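Local coordinates for protein interferon gamma receptor 1 (Gallus gallus, PDB 4EQ3) that probably binds interferon gamma as the extracellular, ligand-binding part of a class II cytokine receptor, built of two fibronectin type III domains, at residues V11-G16 with Q94-D99; T17-K20 with R25-L28; F41-K46 with C67-E72; L114-H119 with I123-Y128. One frame throughout, in Å; residues are numbered along the deposited sequence.

Contact 1 (V11-G16 with Q94-D99)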
loop_
_atom_site.group_PDB
_atom_site.type_symbol
_atom_site.label_atom_id
_atom_site.label_comp_id
_atom_site.label_asym_id
_atom_site.label_seq_id
_atom_site.Cartn_x
_atom_site.Cartn_y
_atom_site.Cartn_z
ATOM N N VAL A 11 -11.145 22.398 -25.747
ATOM C CA VAL A 11 -11.411 21.279 -24.852
ATOM C C VAL A 11 -10.147 21.048 -24.073
ATOM O O VAL A 11 -9.249 20.383 -24.503
ATOM C CB VAL A 11 -11.798 19.990 -25.599
ATOM C CG1 VAL A 11 -11.646 18.763 -24.718
ATOM C CG2 VAL A 11 -13.174 20.115 -26.163
ATOM N N PRO A 12 -10.112 21.669 -22.919
ATOM C CA PRO A 12 -8.947 21.680 -22.061
ATOM C C PRO A 12 -8.604 20.279 -21.627
ATOM O O PRO A 12 -9.427 19.428 -21.737
ATOM C CB PRO A 12 -9.421 22.525 -20.903
ATOM C CG PRO A 12 -10.831 22.302 -20.844
ATOM C CD PRO A 12 -11.299 22.185 -22.230
ATOM N N SER A 13 -7.384 20.080 -21.157
ATOM C CA SER A 13 -6.911 18.775 -20.724
ATOM C C SER A 13 -7.238 18.575 -19.255
ATOM O O SER A 13 -7.405 19.540 -18.518
ATOM C CB SER A 13 -5.399 18.666 -20.921
ATOM O OG SER A 13 -4.707 19.373 -19.906
ATOM N N PRO A 14 -7.319 17.315 -18.819
ATOM C CA PRO A 14 -7.529 17.064 -17.390
ATOM C C PRO A 14 -6.502 17.816 -16.543
ATOM O O PRO A 14 -5.486 18.331 -17.050
ATOM C CB PRO A 14 -7.325 15.552 -17.270
ATOM C CG PRO A 14 -7.663 15.019 -18.628
ATOM C CD PRO A 14 -7.180 16.068 -19.589
ATOM N N THR A 15 -6.764 17.879 -15.246
ATOM C CA THR A 15 -5.925 18.662 -14.362
ATOM C C THR A 15 -5.760 17.974 -13.008
ATOM O O THR A 15 -6.484 17.030 -12.691
ATOM C CB THR A 15 -6.518 20.071 -14.168
ATOM O OG1 THR A 15 -5.474 20.986 -13.812
ATOM C CG2 THR A 15 -7.588 20.060 -13.105
ATOM N N GLY A 16 -4.778 18.434 -12.240
ATOM C CA GLY A 16 -4.541 17.940 -10.898
ATOM C C GLY A 16 -4.306 16.447 -10.830
ATOM O O GLY A 16 -4.827 15.769 -9.935
ATOM N N GLN A 94 -5.417 17.215 -25.603
ATOM C CA GLN A 94 -4.149 16.511 -25.678
ATOM C C GLN A 94 -4.002 15.774 -24.355
ATOM O O GLN A 94 -4.775 16.010 -23.417
ATOM C CB GLN A 94 -2.995 17.490 -25.874
ATOM C CG GLN A 94 -3.169 18.448 -27.050
ATOM C CD GLN A 94 -3.029 17.766 -28.415
ATOM O OE1 GLN A 94 -3.033 16.535 -28.524
ATOM N NE2 GLN A 94 -2.916 18.577 -29.463
ATOM N N TYR A 95 -3.022 14.887 -24.277
ATOM C CA TYR A 95 -2.786 14.127 -23.061
ATOM C C TYR A 95 -2.016 14.957 -22.056
ATOM O O TYR A 95 -1.217 15.802 -22.424
ATOM C CB TYR A 95 -1.976 12.879 -23.362
ATOM C CG TYR A 95 -2.770 11.691 -23.829
ATOM C CD1 TYR A 95 -3.656 11.039 -22.976
ATOM C CD2 TYR A 95 -2.605 11.191 -25.109
ATOM C CE1 TYR A 95 -4.366 9.936 -23.402
ATOM C CE2 TYR A 95 -3.309 10.093 -25.540
ATOM C CZ TYR A 95 -4.186 9.469 -24.688
ATOM O OH TYR A 95 -4.883 8.371 -25.127
ATOM N N VAL A 96 -2.269 14.714 -20.778
ATOM C CA VAL A 96 -1.455 15.306 -19.734
ATOM C C VAL A 96 -0.821 14.149 -18.980
ATOM O O VAL A 96 -1.490 13.154 -18.674
ATOM C CB VAL A 96 -2.286 16.189 -18.778
ATOM C CG1 VAL A 96 -3.466 15.407 -18.248
ATOM C CG2 VAL A 96 -1.416 16.718 -17.640
ATOM N N GLU A 97 0.469 14.287 -18.692
ATOM C CA GLU A 97 1.273 13.205 -18.139
ATOM C C GLU A 97 1.461 13.348 -16.627
ATOM O O GLU A 97 1.546 14.462 -16.107
ATOM C CB GLU A 97 2.640 13.204 -18.836
ATOM C CG GLU A 97 3.491 11.984 -18.581
ATOM C CD GLU A 97 4.696 11.921 -19.522
ATOM O OE1 GLU A 97 5.735 12.547 -19.214
ATOM O OE2 GLU A 97 4.585 11.252 -20.572
ATOM N N THR A 98 1.538 12.226 -15.922
ATOM C CA THR A 98 1.795 12.270 -14.483
ATOM C C THR A 98 3.295 12.382 -14.199
ATOM O O THR A 98 4.131 12.195 -15.100
ATOM C CB THR A 98 1.276 11.009 -13.763
ATOM O OG1 THR A 98 1.956 9.848 -14.260
ATOM C CG2 THR A 98 -0.231 10.836 -13.950
ATOM N N ASP A 99 3.632 12.683 -12.947
ATOM C CA ASP A 99 4.996 12.517 -12.465
ATOM C C ASP A 99 5.414 11.067 -12.666
ATOM O O ASP A 99 4.570 10.167 -12.766
ATOM C CB ASP A 99 5.103 12.841 -10.972
ATOM C CG ASP A 99 4.830 14.306 -10.658
ATOM O OD1 ASP A 99 4.983 15.166 -11.559
ATOM O OD2 ASP A 99 4.469 14.593 -9.493
#
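Val96, near the end of edge strand 91-97, reaches across to Ser13 and Pro14 of the N-terminal loop that leads into strand 17-22. Its CG1 does most of the touching. With chi1 at 53° that methyl sits between the backbone N and the carbonyl carbon of Val96, and there it faces the proline: Val96 CG1 is 4.0 Å from Pro14 CB and 3.8 Å from Pro14 O. The two side chains run past each other in opposite directions rather than meeting end on. Pro14 is buried, and beyond Val96 its ring rests on Phe41, Ile84 and Ser93, so the proline is covered by strands 40-46, 81-88 and 91-97. Ser13 lies at the more exposed border. Its OG turns back to the chain and hydrogen-bonds to Pro14 O at 3.1 Å, which keeps the hydroxyl on the loop, while Ser13 CB lies 3.7 Å from Gln94 O; Gln94 takes part through this backbone oxygen. Neighbouring bonds hold both partners: the backbone of Val96 pairs with Ile84, and that of Thr15 with Gln31. No hydrogen bond crosses between 11-16 and 94-99, so strand 91-97 is not extended here by the loop. The chemistry is that of a small, mixed contact, apolar at Pro14 and Val96 and bordered by the Ser13 hydroxyl and backbone carbonyls, which implies a fit held by shape and not by bonds across it.

Contact 2 (T17-K20 with R25-L28)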
loop_
_atom_site.group_PDB
_atom_site.type_symbol
_atom_site.label_atom_id
_atom_site.label_comp_id
_atom_site.label_asym_id
_atom_site.label_seq_id
_atom_site.Cartn_x
_atom_site.Cartn_y
_atom_site.Cartn_z
ATOM N N THR A 17 -3.526 15.922 -11.770
ATOM C CA THR A 17 -3.265 14.492 -11.797
ATOM C C THR A 17 -2.592 14.074 -10.509
ATOM O O THR A 17 -1.754 14.801 -9.970
ATOM C CB THR A 17 -2.387 14.080 -12.997
ATOM O OG1 THR A 17 -1.062 14.623 -12.848
ATOM C CG2 THR A 17 -3.012 14.572 -14.286
ATOM N N SER A 18 -2.979 12.911 -10.001
ATOM C CA SER A 18 -2.374 12.388 -8.790
ATOM C C SER A 18 -2.447 10.869 -8.749
ATOM O O SER A 18 -3.528 10.275 -8.878
ATOM C CB SER A 18 -3.064 12.973 -7.559
ATOM O OG SER A 18 -2.509 12.418 -6.380
ATOM N N VAL A 19 -1.295 10.237 -8.567
ATOM C CA VAL A 19 -1.263 8.795 -8.403
ATOM C C VAL A 19 -1.124 8.518 -6.911
ATOM O O VAL A 19 -0.173 8.972 -6.274
ATOM C CB VAL A 19 -0.096 8.126 -9.161
ATOM C CG1 VAL A 19 -0.128 6.623 -8.932
ATOM C CG2 VAL A 19 -0.153 8.440 -10.657
ATOM N N LYS A 20 -2.105 7.821 -6.349
ATOM C CA LYS A 20 -2.090 7.457 -4.936
ATOM C C LYS A 20 -1.979 5.950 -4.812
ATOM O O LYS A 20 -2.832 5.220 -5.307
ATOM C CB LYS A 20 -3.376 7.925 -4.267
ATOM C CG LYS A 20 -3.612 9.402 -4.406
ATOM C CD LYS A 20 -2.582 10.196 -3.628
ATOM C CE LYS A 20 -2.820 10.072 -2.136
ATOM N NZ LYS A 20 -2.252 11.240 -1.411
ATOM N N ARG A 25 -2.748 -1.044 -3.613
ATOM C CA ARG A 25 -3.855 -0.503 -4.388
ATOM C C ARG A 25 -3.405 0.839 -4.951
ATOM O O ARG A 25 -3.169 1.793 -4.209
ATOM C CB ARG A 25 -5.114 -0.338 -3.526
ATOM C CG ARG A 25 -6.355 0.121 -4.295
ATOM C CD ARG A 25 -6.948 -0.975 -5.209
ATOM N NE ARG A 25 -7.613 -2.051 -4.472
ATOM C CZ ARG A 25 -8.452 -2.934 -5.018
ATOM N NH1 ARG A 25 -9.010 -3.878 -4.270
ATOM N NH2 ARG A 25 -8.745 -2.875 -6.310
ATOM N N THR A 26 -3.265 0.907 -6.267
ATOM C CA THR A 26 -2.823 2.138 -6.895
ATOM C C THR A 26 -3.928 2.755 -7.725
ATOM O O THR A 26 -4.487 2.110 -8.616
ATOM C CB THR A 26 -1.597 1.906 -7.792
ATOM O OG1 THR A 26 -0.566 1.287 -7.022
ATOM C CG2 THR A 26 -1.094 3.221 -8.348
ATOM N N VAL A 27 -4.220 4.017 -7.451
ATOM C CA VAL A 27 -5.273 4.705 -8.178
ATOM C C VAL A 27 -4.831 6.072 -8.670
ATOM O O VAL A 27 -4.157 6.826 -7.959
ATOM C CB VAL A 27 -6.566 4.832 -7.340
ATOM C CG1 VAL A 27 -7.720 5.242 -8.235
ATOM C CG2 VAL A 27 -6.885 3.520 -6.660
ATOM N N LEU A 28 -5.209 6.371 -9.908
ATOM C CA LEU A 28 -4.889 7.635 -10.546
ATOM C C LEU A 28 -6.104 8.536 -10.476
ATOM O O LEU A 28 -7.209 8.110 -10.789
ATOM C CB LEU A 28 -4.518 7.407 -12.015
ATOM C CG LEU A 28 -4.428 8.655 -12.896
ATOM C CD1 LEU A 28 -3.206 9.508 -12.541
ATOM C CD2 LEU A 28 -4.378 8.256 -14.369
#
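Residues 17-20 and 25-28 belong to the hairpin of strands 17-22 and 25-31, the first two strands of the N-terminal fibronectin type III domain. Here the segments run almost exactly antiparallel, 175° between their directions, with axes 4.7 Å apart. Lys20 and Val27 form the hydrogen-bonded pair: Lys20 N donates to Val27 O at 2.8 Å, and Val27 N returns an equally short bond to Lys20 O. Both are close to straight. Val19 and Leu28 make the adjoining non-hydrogen-bonded pair, where the backbones draw together to 4.4 Å between Val19 CA and Leu28 CA. A CA-H...O contact from Leu28 CA to Ser18 O, 3.4 Å, accompanies the close approach.

On the inner face, Val19 splits its two methyls between two partners. CG2 lies 3.7 Å from Leu28 CD1, and CG1, placed opposite the backbone N by a chi1 of 180°, leans the other way along the partner strand toward Thr26. Phe82 and Ile84 of the second sheet back this face, Phe82 under Val19 and Ile84 under Leu28. The face with Lys20 and Val27 is more open, and the bent lysine chain leads its amine away from the partner strand. Arg25 also turns from the hairpin and makes a salt bridge with Asp68, while Thr26 OG1 bonds to Ser21 OG. That bond leaves the methyl of Thr26 for the valine, with Thr26 CG2 3.6 Å from Val19 CG1.

Contact 3 (F41-K46 with C67-E72)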
loop_
_atom_site.group_PDB
_atom_site.type_symbol
_atom_site.label_atom_id
_atom_site.label_comp_id
_atom_site.label_asym_id
_atom_site.label_seq_id
_atom_site.Cartn_x
_atom_site.Cartn_y
_atom_site.Cartn_z
ATOM N N PHE A 41 -12.987 10.187 -20.496
ATOM C CA PHE A 41 -11.532 10.258 -20.465
ATOM C C PHE A 41 -10.863 8.993 -20.992
ATOM O O PHE A 41 -11.463 7.923 -21.012
ATOM C CB PHE A 41 -11.045 10.571 -19.046
ATOM C CG PHE A 41 -11.645 11.820 -18.462
ATOM C CD1 PHE A 41 -11.189 13.070 -18.849
ATOM C CD2 PHE A 41 -12.665 11.744 -17.524
ATOM C CE1 PHE A 41 -11.742 14.223 -18.317
ATOM C CE2 PHE A 41 -13.227 12.893 -16.986
ATOM C CZ PHE A 41 -12.768 14.134 -17.381
ATOM N N VAL A 42 -9.616 9.134 -21.433
ATOM C CA VAL A 42 -8.823 7.981 -21.840
ATOM C C VAL A 42 -7.477 7.997 -21.137
ATOM O O VAL A 42 -6.732 8.978 -21.223
ATOM C CB VAL A 42 -8.589 7.942 -23.362
ATOM C CG1 VAL A 42 -7.829 6.684 -23.736
ATOM C CG2 VAL A 42 -9.925 7.994 -24.101
ATOM N N VAL A 43 -7.164 6.902 -20.454
ATOM C CA VAL A 43 -5.928 6.803 -19.684
ATOM C C VAL A 43 -4.961 5.841 -20.361
ATOM O O VAL A 43 -5.358 4.750 -20.780
ATOM C CB VAL A 43 -6.188 6.290 -18.256
ATOM C CG1 VAL A 43 -4.883 6.178 -17.486
ATOM C CG2 VAL A 43 -7.176 7.198 -17.534
ATOM N N GLU A 44 -3.699 6.251 -20.467
ATOM C CA GLU A 44 -2.658 5.366 -20.977
ATOM C C GLU A 44 -1.528 5.157 -19.968
ATOM O O GLU A 44 -1.277 6.007 -19.110
ATOM C CB GLU A 44 -2.085 5.922 -22.276
ATOM C CG GLU A 44 -3.114 6.057 -23.375
ATOM C CD GLU A 44 -2.471 6.322 -24.719
ATOM O OE1 GLU A 44 -1.585 7.199 -24.797
ATOM O OE2 GLU A 44 -2.849 5.640 -25.693
ATOM N N VAL A 45 -0.852 4.017 -20.081
ATOM C CA VAL A 45 0.292 3.711 -19.230
ATOM C C VAL A 45 1.554 3.448 -20.067
ATOM O O VAL A 45 1.479 2.828 -21.115
ATOM C CB VAL A 45 -0.001 2.495 -18.357
ATOM C CG1 VAL A 45 -0.444 1.317 -19.217
ATOM C CG2 VAL A 45 1.211 2.136 -17.503
ATOM N N LYS A 46 2.686 3.948 -19.646
ATOM C CA LYS A 46 3.956 3.662 -20.276
ATOM C C LYS A 46 4.822 2.760 -19.346
ATOM O O LYS A 46 5.349 3.220 -18.389
ATOM C CB LYS A 46 4.651 4.951 -20.656
ATOM C CG LYS A 46 6.018 4.774 -21.190
ATOM C CD LYS A 46 6.547 5.931 -21.935
ATOM C CE LYS A 46 6.756 7.154 -21.100
ATOM N NZ LYS A 46 7.793 8.029 -21.529
ATOM N N CYS A 67 -8.962 6.219 -12.064
ATOM C CA CYS A 67 -8.677 4.979 -12.763
ATOM C C CYS A 67 -7.856 4.078 -11.862
ATOM O O CYS A 67 -6.819 4.502 -11.347
ATOM C CB CYS A 67 -7.902 5.272 -14.055
ATOM S SG CYS A 67 -7.369 3.795 -14.932
ATOM N N ASP A 68 -8.315 2.847 -11.657
ATOM C CA ASP A 68 -7.596 1.901 -10.810
ATOM C C ASP A 68 -6.504 1.254 -11.645
ATOM O O ASP A 68 -6.792 0.544 -12.609
ATOM C CB ASP A 68 -8.545 0.831 -10.231
ATOM C CG ASP A 68 -7.857 -0.095 -9.219
ATOM O OD1 ASP A 68 -6.632 0.014 -9.010
ATOM O OD2 ASP A 68 -8.544 -0.943 -8.614
ATOM N N LEU A 69 -5.254 1.511 -11.271
ATOM C CA LEU A 69 -4.096 1.082 -12.055
ATOM C C LEU A 69 -3.454 -0.186 -11.495
ATOM O O LEU A 69 -2.422 -0.644 -12.005
ATOM C CB LEU A 69 -3.041 2.193 -12.093
ATOM C CG LEU A 69 -3.443 3.577 -12.610
ATOM C CD1 LEU A 69 -2.288 4.560 -12.433
ATOM C CD2 LEU A 69 -3.851 3.494 -14.070
ATOM N N SER A 70 -4.058 -0.748 -10.451
ATOM C CA SER A 70 -3.449 -1.855 -9.719
ATOM C C SER A 70 -3.110 -3.058 -10.592
ATOM O O SER A 70 -2.226 -3.846 -10.251
ATOM C CB SER A 70 -4.357 -2.306 -8.568
ATOM O OG SER A 70 -4.611 -1.240 -7.674
ATOM N N GLU A 71 -3.814 -3.213 -11.708
ATOM C CA GLU A 71 -3.593 -4.372 -12.563
ATOM C C GLU A 71 -2.579 -4.090 -13.660
ATOM O O GLU A 71 -2.199 -4.995 -14.395
ATOM C CB GLU A 71 -4.905 -4.847 -13.181
ATOM C CG GLU A 71 -5.950 -5.286 -12.160
ATOM C CD GLU A 71 -5.533 -6.528 -11.375
ATOM O OE1 GLU A 71 -5.424 -7.616 -11.987
ATOM O OE2 GLU A 71 -5.328 -6.417 -10.145
ATOM N N GLU A 72 -2.141 -2.838 -13.764
ATOM C CA GLU A 72 -1.194 -2.429 -14.799
ATOM C C GLU A 72 0.221 -2.367 -14.250
ATOM O O GLU A 72 1.186 -2.211 -14.998
ATOM C CB GLU A 72 -1.568 -1.048 -15.338
ATOM C CG GLU A 72 -2.977 -0.960 -15.901
ATOM C CD GLU A 72 -3.098 -1.664 -17.238
ATOM O OE1 GLU A 72 -2.077 -1.745 -17.966
ATOM O OE2 GLU A 72 -4.211 -2.136 -17.555
#
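The interior of the N-terminal beta sandwich is where Val43 and Val45, from strand 40-46 of the four-stranded sheet, meet Cys67 of the facing sheet and Leu69 and Glu72 of the turn that follows it. Residues 67-68 still belong to strand 66-68, after which the chain curls through 70-72 and brings Glu72 back to Val45. No hydrogen bond joins the two segments, and side chains alone bridge the gap: Val43 CA to Cys67 CA and Val45 CA to Glu72 CA are each 7.7 Å.

Val43 CG2 lies 4.0 Å from Cys67 CB, whereas Val43 CG1 is a looser 4.5 Å from Leu69 CD2. The sulfur of Cys67, carried opposite its backbone N by a chi1 of 175°, forms the disulfide with Cys59, a local extra link between strands 54-62 and 66-68 close to the Val43 contact. Further along, Val45 CG1 meets Glu72 OE1 at 3.7 Å, an oxygen against a methyl with no polar bond in it. The glutamate chain bends at chi2 and lies across the valine.

The turn that delivers Glu72 has its own bracing. Asp68 OD1 accepts from Ser70 N at 3.0 Å, from above the carboxylate plane, in an Asx turn; its syn lone pair takes Ser70 OG at 2.7 Å. Glu72 N then bonds to Leu69 O. Leu28 and Phe82 fill in around the aliphatic contacts. Side chains of facing sheets meeting in this way form the core of a fibronectin type III, immunoglobulin-like sandwich.

Contact 4 (L114-H119 with I123-Y128)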
loop_
_atom_site.group_PDB
_atom_site.type_symbol
_atom_site.label_atom_id
_atom_site.label_comp_id
_atom_site.label_asym_id
_atom_site.label_seq_id
_atom_site.Cartn_x
_atom_site.Cartn_y
_atom_site.Cartn_z
ATOM N N LEU A 114 -3.243 -5.607 14.026
ATOM C CA LEU A 114 -2.482 -6.274 15.075
ATOM C C LEU A 114 -3.392 -6.767 16.187
ATOM O O LEU A 114 -4.097 -5.973 16.806
ATOM C CB LEU A 114 -1.440 -5.315 15.652
ATOM C CG LEU A 114 -0.388 -5.898 16.605
ATOM C CD1 LEU A 114 0.868 -5.036 16.626
ATOM C CD2 LEU A 114 -0.926 -6.100 18.014
ATOM N N ASN A 115 -3.379 -8.070 16.446
ATOM C CA ASN A 115 -4.129 -8.612 17.581
ATOM C C ASN A 115 -3.212 -9.053 18.716
ATOM O O ASN A 115 -2.184 -9.692 18.486
ATOM C CB ASN A 115 -5.033 -9.778 17.161
ATOM C CG ASN A 115 -5.980 -10.203 18.277
ATOM O OD1 ASN A 115 -6.019 -11.373 18.679
ATOM N ND2 ASN A 115 -6.735 -9.239 18.803
ATOM N N LEU A 116 -3.612 -8.729 19.940
ATOM C CA LEU A 116 -2.793 -8.964 21.116
ATOM C C LEU A 116 -3.521 -9.865 22.102
ATOM O O LEU A 116 -4.636 -9.556 22.534
ATOM C CB LEU A 116 -2.475 -7.633 21.795
ATOM C CG LEU A 116 -1.252 -7.572 22.706
ATOM C CD1 LEU A 116 -0.017 -7.995 21.924
ATOM C CD2 LEU A 116 -1.080 -6.175 23.281
ATOM N N SER A 117 -2.883 -10.974 22.454
ATOM C CA SER A 117 -3.419 -11.916 23.429
ATOM C C SER A 117 -2.286 -12.381 24.332
ATOM O O SER A 117 -1.135 -11.949 24.171
ATOM C CB SER A 117 -4.067 -13.113 22.723
ATOM O OG SER A 117 -3.133 -13.781 21.881
ATOM N N ARG A 118 -2.600 -13.244 25.293
ATOM C CA ARG A 118 -1.558 -13.832 26.127
ATOM C C ARG A 118 -1.907 -15.264 26.474
ATOM O O ARG A 118 -3.080 -15.622 26.545
ATOM C CB ARG A 118 -1.372 -13.047 27.423
ATOM C CG ARG A 118 -2.548 -13.150 28.371
ATOM C CD ARG A 118 -2.299 -12.365 29.665
ATOM N NE ARG A 118 -3.457 -12.407 30.553
ATOM C CZ ARG A 118 -3.651 -13.334 31.486
ATOM N NH1 ARG A 118 -2.755 -14.299 31.665
ATOM N NH2 ARG A 118 -4.744 -13.295 32.243
ATOM N N HIS A 119 -0.873 -16.073 26.668
ATOM C CA HIS A 119 -1.012 -17.381 27.285
ATOM C C HIS A 119 -0.126 -17.367 28.515
ATOM O O HIS A 119 1.095 -17.437 28.412
ATOM C CB HIS A 119 -0.588 -18.497 26.326
ATOM C CG HIS A 119 -0.444 -19.831 26.986
ATOM N ND1 HIS A 119 0.712 -20.577 26.914
ATOM C CD2 HIS A 119 -1.296 -20.535 27.767
ATOM C CE1 HIS A 119 0.558 -21.695 27.601
ATOM N NE2 HIS A 119 -0.652 -21.692 28.131
ATOM N N ILE A 123 3.211 -13.111 25.927
ATOM C CA ILE A 123 2.396 -12.291 25.039
ATOM C C ILE A 123 2.440 -12.829 23.618
ATOM O O ILE A 123 3.495 -13.230 23.119
ATOM C CB ILE A 123 2.863 -10.829 25.000
ATOM C CG1 ILE A 123 3.003 -10.261 26.408
ATOM C CG2 ILE A 123 1.880 -9.994 24.205
ATOM C CD1 ILE A 123 1.691 -10.011 27.068
ATOM N N ILE A 124 1.285 -12.820 22.970
ATOM C CA ILE A 124 1.134 -13.364 21.633
ATOM C C ILE A 124 0.695 -12.272 20.669
ATOM O O ILE A 124 -0.369 -11.666 20.833
ATOM C CB ILE A 124 0.091 -14.494 21.623
ATOM C CG1 ILE A 124 0.563 -15.660 22.497
ATOM C CG2 ILE A 124 -0.185 -14.960 20.200
ATOM C CD1 ILE A 124 -0.513 -16.721 22.731
ATOM N N VAL A 125 1.526 -12.026 19.661
ATOM C CA VAL A 125 1.252 -10.988 18.672
ATOM C C VAL A 125 0.896 -11.574 17.319
ATOM O O VAL A 125 1.685 -12.305 16.730
ATOM C CB VAL A 125 2.457 -10.076 18.488
ATOM C CG1 VAL A 125 2.164 -9.017 17.430
ATOM C CG2 VAL A 125 2.829 -9.449 19.807
ATOM N N ASP A 126 -0.304 -11.272 16.833
ATOM C CA ASP A 126 -0.671 -11.645 15.482
ATOM C C ASP A 126 -0.708 -10.372 14.660
ATOM O O ASP A 126 -1.346 -9.390 15.039
ATOM C CB ASP A 126 -2.024 -12.352 15.442
ATOM C CG ASP A 126 -1.972 -13.758 16.037
ATOM O OD1 ASP A 126 -1.386 -14.670 15.397
ATOM O OD2 ASP A 126 -2.517 -13.948 17.151
ATOM N N VAL A 127 -0.012 -10.381 13.531
ATOM C CA VAL A 127 0.066 -9.187 12.715
ATOM C C VAL A 127 -0.033 -9.549 11.240
ATOM O O VAL A 127 0.550 -10.539 10.803
ATOM C CB VAL A 127 1.364 -8.425 13.007
ATOM C CG1 VAL A 127 2.571 -9.327 12.740
ATOM C CG2 VAL A 127 1.435 -7.133 12.190
ATOM N N TYR A 128 -0.798 -8.761 10.488
ATOM C CA TYR A 128 -0.901 -8.926 9.041
ATOM C C TYR A 128 -1.612 -7.730 8.401
ATOM O O TYR A 128 -2.097 -6.837 9.100
ATOM C CB TYR A 128 -1.624 -10.228 8.699
ATOM C CG TYR A 128 -3.134 -10.146 8.767
ATOM C CD1 TYR A 128 -3.778 -9.756 9.935
ATOM C CD2 TYR A 128 -3.915 -10.481 7.666
ATOM C CE1 TYR A 128 -5.163 -9.694 10.005
ATOM C CE2 TYR A 128 -5.298 -10.422 7.723
ATOM C CZ TYR A 128 -5.916 -10.027 8.896
ATOM O OH TYR A 128 -7.289 -9.962 8.951
HETATM O O HOH W 1 -2.936 -12.416 19.409
#
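Leu116 packs against Ile123 and Val125 on the inner face of a beta hairpin, strands 113-119 and 122-128 of the C-terminal fibronectin type III domain. Its CD1 touches two methyls of the partner strand, 3.6 Å from Ile123 CG2 and 3.8 Å from Val125 CG2. The leucine reaches them because CG stands opposite its backbone N, chi1 -158°. Leu114 comes more loosely to Val125, with 4.1 Å from Leu114 CG to Val125 CG1. Val190, Ala192 and Ile211 of the second sheet close over this side, making it part of the sandwich core. At the end of this face the guanidinium of Arg118 leaves strand 122-128 and hydrogen-bonds to Gly120 O in the hairpin turn.

The ladder between the strands holds two hydrogen-bonded pairs, Asn115 with Asp126 and Ser117 with Ile124, each joined by two backbone bonds.

The other face is the more solvent-facing side, with Asn115, Ser117 and Asp126 around the apolar Ile124. One spot on it is tight: Ser117 OG approaches Ile124 CB to 3.3 Å. Ile124 then stretches its CD1 along to His119, whose ring turns away and hydrogen-bonds to Glu122. The polar part is looser and bridged by water. Asp126 faces two ways, its OD1 held by Asn176 and its OD2 by a water. That water sits over the strand pair, hydrogen-bonded at 2.8 Å to both Ser117 OG and Asp126 OD2, and at 3.0 Å to Ile124 O.

Contacts 1, 2 and 3 all lie in the N-terminal domain, whereas contact 4 is in the C-terminal one, about 33 Å from contact 2 and 47 Å from contact 1, centre to centre. Along the chain, contact 1 brackets the first domain: contacts 2 and 3 follow one another within its span, and contact 4 opens later. Contacts 2 and 3 are about 9 Å apart between centres and share the three-stranded sheet, where 25-31 is flanked by 17-22 and 66-68. Contacts 1 and 3, 14 Å between centres, both reach the four-stranded sheet, and Thr98 of contact 1 packs on Leu28 of contact 2. Contact 4 repeats contact 2's first-hairpin arrangement, as expected for tandem fibronectin type III domains.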